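PDB 3F8T: predicted ATPase involved in replication control, Cdc46/Mcm family, which probably binds ATP and single-stranded DNA and may act as a replicative helicase, as other members of the MCM family do. Local coordinates for residues 208-213 against 217-222. The protein carries 2 engineered substitutions. Sequence-based numbering, arbitrary orientation.
Sequences FARAIA and GAEEVG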
ATOM      1  N   PHE A 208       7.633 -19.599  -0.546  1.00 22.39           N
ATOM      2  CA  PHE A 208       6.808 -18.644   0.181  1.00 21.79           C
ATOM      3  C   PHE A 208       5.807 -19.355   1.087  1.00 21.72           C
ATOM      4  O   PHE A 208       5.588 -18.918   2.214  1.00 21.22           O
ATOM      5  CB  PHE A 208       6.076 -17.695  -0.784  1.00 21.46           C
ATOM      6  CG  PHE A 208       6.872 -16.499  -1.192  1.00 20.11           C
ATOM      7  CD1 PHE A 208       7.675 -16.534  -2.331  1.00 19.69           C
ATOM      8  CD2 PHE A 208       6.815 -15.319  -0.438  1.00 18.02           C
ATOM      9  CE1 PHE A 208       8.398 -15.393  -2.725  1.00 20.43           C
ATOM     10  CE2 PHE A 208       7.527 -14.183  -0.818  1.00 19.05           C
ATOM     11  CZ  PHE A 208       8.337 -14.227  -1.957  1.00 20.91           C
ATOM     12  N   ALA A 209       5.239 -20.468   0.611  1.00 22.30           N
ATOM     13  CA  ALA A 209       4.243 -21.241   1.361  1.00 22.64           C
ATOM     14  C   ALA A 209       4.822 -21.770   2.669  1.00 22.92           C
ATOM     15  O   ALA A 209       4.191 -21.707   3.717  1.00 22.60           O
ATOM     16  CB  ALA A 209       3.717 -22.407   0.503  1.00 22.22           C
ATOM     17  N   ARG A 210       6.039 -22.291   2.600  1.00 24.26           N
ATOM     18  CA  ARG A 210       6.726 -22.796   3.784  1.00 25.08           C
ATOM     19  C   ARG A 210       7.157 -21.676   4.718  1.00 24.86           C
ATOM     20  O   ARG A 210       7.127 -21.829   5.946  1.00 24.58           O
ATOM     21  CB  ARG A 210       7.916 -23.670   3.387  1.00 26.33           C
ATOM     22  CG  ARG A 210       7.536 -25.145   3.257  1.00 30.35           C
ATOM     23  CD  ARG A 210       7.708 -25.671   1.861  1.00 37.49           C
ATOM     24  NE  ARG A 210       7.500 -27.122   1.775  1.00 41.66           N
ATOM     25  CZ  ARG A 210       6.307 -27.715   1.727  1.00 45.30           C
ATOM     26  NH1 ARG A 210       6.226 -29.039   1.635  1.00 46.65           N
ATOM     27  NH2 ARG A 210       5.191 -26.991   1.776  1.00 46.20           N
ATOM     28  N   ALA A 211       7.531 -20.533   4.148  1.00 24.41           N
ATOM     29  CA  ALA A 211       7.851 -19.368   4.959  1.00 24.41           C
ATOM     30  C   ALA A 211       6.641 -18.950   5.788  1.00 24.43           C
ATOM     31  O   ALA A 211       6.769 -18.644   6.968  1.00 24.48           O
ATOM     32  CB  ALA A 211       8.322 -18.218   4.081  1.00 24.40           C
ATOM     33  N   ILE A 212       5.465 -18.964   5.169  1.00 23.71           N
ATOM     34  CA  ILE A 212       4.235 -18.517   5.821  1.00 23.74           C
ATOM     35  C   ILE A 212       3.669 -19.507   6.833  1.00 24.69           C
ATOM     36  O   ILE A 212       3.264 -19.123   7.943  1.00 24.87           O
ATOM     37  CB  ILE A 212       3.139 -18.180   4.773  1.00 23.42           C
ATOM     38  CG1 ILE A 212       3.580 -16.997   3.902  1.00 22.77           C
ATOM     39  CG2 ILE A 212       1.802 -17.890   5.472  1.00 23.05           C
ATOM     40  CD1 ILE A 212       2.711 -16.786   2.663  1.00 23.54           C
ATOM     41  N   ALA A 213       3.624 -20.778   6.451  1.00 25.59           N
ATOM     42  CA  ALA A 213       2.942 -21.785   7.257  1.00 27.22           C
ATOM     43  C   ALA A 213       3.691 -23.107   7.202  1.00 28.43           C
ATOM     44  O   ALA A 213       3.323 -23.995   6.438  1.00 28.86           O
ATOM     45  CB  ALA A 213       1.486 -21.957   6.794  1.00 27.24           C
ATOM     46  N   GLY A 217       0.941 -30.404   7.449  1.00 34.53           N
ATOM     47  CA  GLY A 217      -0.434 -30.337   6.978  1.00 35.34           C
ATOM     48  C   GLY A 217      -0.880 -28.996   6.418  1.00 35.56           C
ATOM     49  O   GLY A 217      -1.967 -28.907   5.851  1.00 35.93           O
ATOM     50  N   ALA A 218      -0.055 -27.956   6.567  1.00 35.37           N
ATOM     51  CA  ALA A 218      -0.470 -26.597   6.182  1.00 35.17           C
ATOM     52  C   ALA A 218      -0.008 -26.149   4.779  1.00 34.91           C
ATOM     53  O   ALA A 218       0.086 -24.951   4.513  1.00 34.28           O
ATOM     54  CB  ALA A 218      -0.033 -25.576   7.249  1.00 35.04           C
ATOM     55  N   GLU A 219       0.269 -27.115   3.898  1.00 34.75           N
ATOM     56  CA  GLU A 219       0.784 -26.862   2.537  1.00 34.40           C
ATOM     57  C   GLU A 219      -0.118 -25.998   1.646  1.00 32.87           C
ATOM     58  O   GLU A 219       0.327 -24.993   1.102  1.00 32.14           O
ATOM     59  CB  GLU A 219       1.074 -28.189   1.831  1.00 35.41           C
ATOM     60  CG  GLU A 219       1.479 -28.067   0.360  1.00 38.53           C
ATOM     61  CD  GLU A 219       2.827 -27.381   0.151  1.00 42.56           C
ATOM     62  OE1 GLU A 219       2.948 -26.155   0.406  1.00 44.19           O
ATOM     63  OE2 GLU A 219       3.769 -28.067  -0.298  1.00 43.71           O
ATOM     64  N   GLU A 220      -1.373 -26.413   1.494  1.00 31.37           N
ATOM     65  CA  GLU A 220      -2.358 -25.686   0.698  1.00 30.19           C
ATOM     66  C   GLU A 220      -2.627 -24.307   1.282  1.00 27.92           C
ATOM     67  O   GLU A 220      -2.739 -23.326   0.549  1.00 26.88           O
ATOM     68  CB  GLU A 220      -3.655 -26.483   0.630  1.00 30.93           C
ATOM     69  CG  GLU A 220      -3.438 -27.886   0.087  1.00 35.31           C
ATOM     70  CD  GLU A 220      -2.995 -27.837  -1.348  1.00 39.85           C
ATOM     71  OE1 GLU A 220      -3.747 -27.262  -2.160  1.00 42.58           O
ATOM     72  OE2 GLU A 220      -1.896 -28.351  -1.659  1.00 43.01           O
ATOM     73  N   VAL A 221      -2.727 -24.248   2.605  1.00 25.70           N
ATOM     74  CA  VAL A 221      -2.958 -22.995   3.300  1.00 23.85           C
ATOM     75  C   VAL A 221      -1.814 -22.022   2.973  1.00 22.67           C
ATOM     76  O   VAL A 221      -2.069 -20.885   2.566  1.00 21.96           O
ATOM     77  CB  VAL A 221      -3.104 -23.210   4.821  1.00 24.43           C
ATOM     78  CG1 VAL A 221      -3.184 -21.883   5.539  1.00 25.86           C
ATOM     79  CG2 VAL A 221      -4.343 -24.070   5.112  1.00 25.24           C
ATOM     80  N   GLY A 222      -0.568 -22.479   3.132  1.00 20.97           N
ATOM     81  CA  GLY A 222       0.612 -21.660   2.786  1.00 19.73           C
ATOM     82  C   GLY A 222       0.575 -21.160   1.347  1.00 19.26           C
ATOM     83  O   GLY A 222       0.913 -20.002   1.078  1.00 18.84           O
TER
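Glu219 reaches back from the first turn of helix 219-229 to the end of helix 204-212, where its carboxylate meets Arg210. From CB, which points away from the opposing helix, CG lies anti to the backbone N (chi1 174°), and a bend at chi2 (67°) turns CD toward the arginine. CG comes no nearer than 4.1 Å to Arg210 NH2, which lies close to both carboxylate oxygens; OE1 also sits 3.8 Å from the methyl CB of Ala209, and OE2 makes the salt bridge to Arg210 NH2, modelled at 2.7 Å with NH2 less surely placed. With a leucine here the Arg210 guanidinium is likely to lose this charge partner and be less restrained in its rotation. Next to the ion pair the backbones close up: Ala209 and Gly222 CA atoms are 3.9 Å apart, Ala209 CB rests 3.5 Å from Gly222 C, and a CB on Gly222 would strike Ala209 O. Nearer the connection, Ala213 CB meets Ala218 CB at 4.0 Å. Ile212 continues the packing onto Leu225 and Leu229. The arrangement is that of two consecutive helices, 204-212 and 219-229, joined by a short loop and packed closely at Ala209 and Gly222, in the MCM P-loop domain.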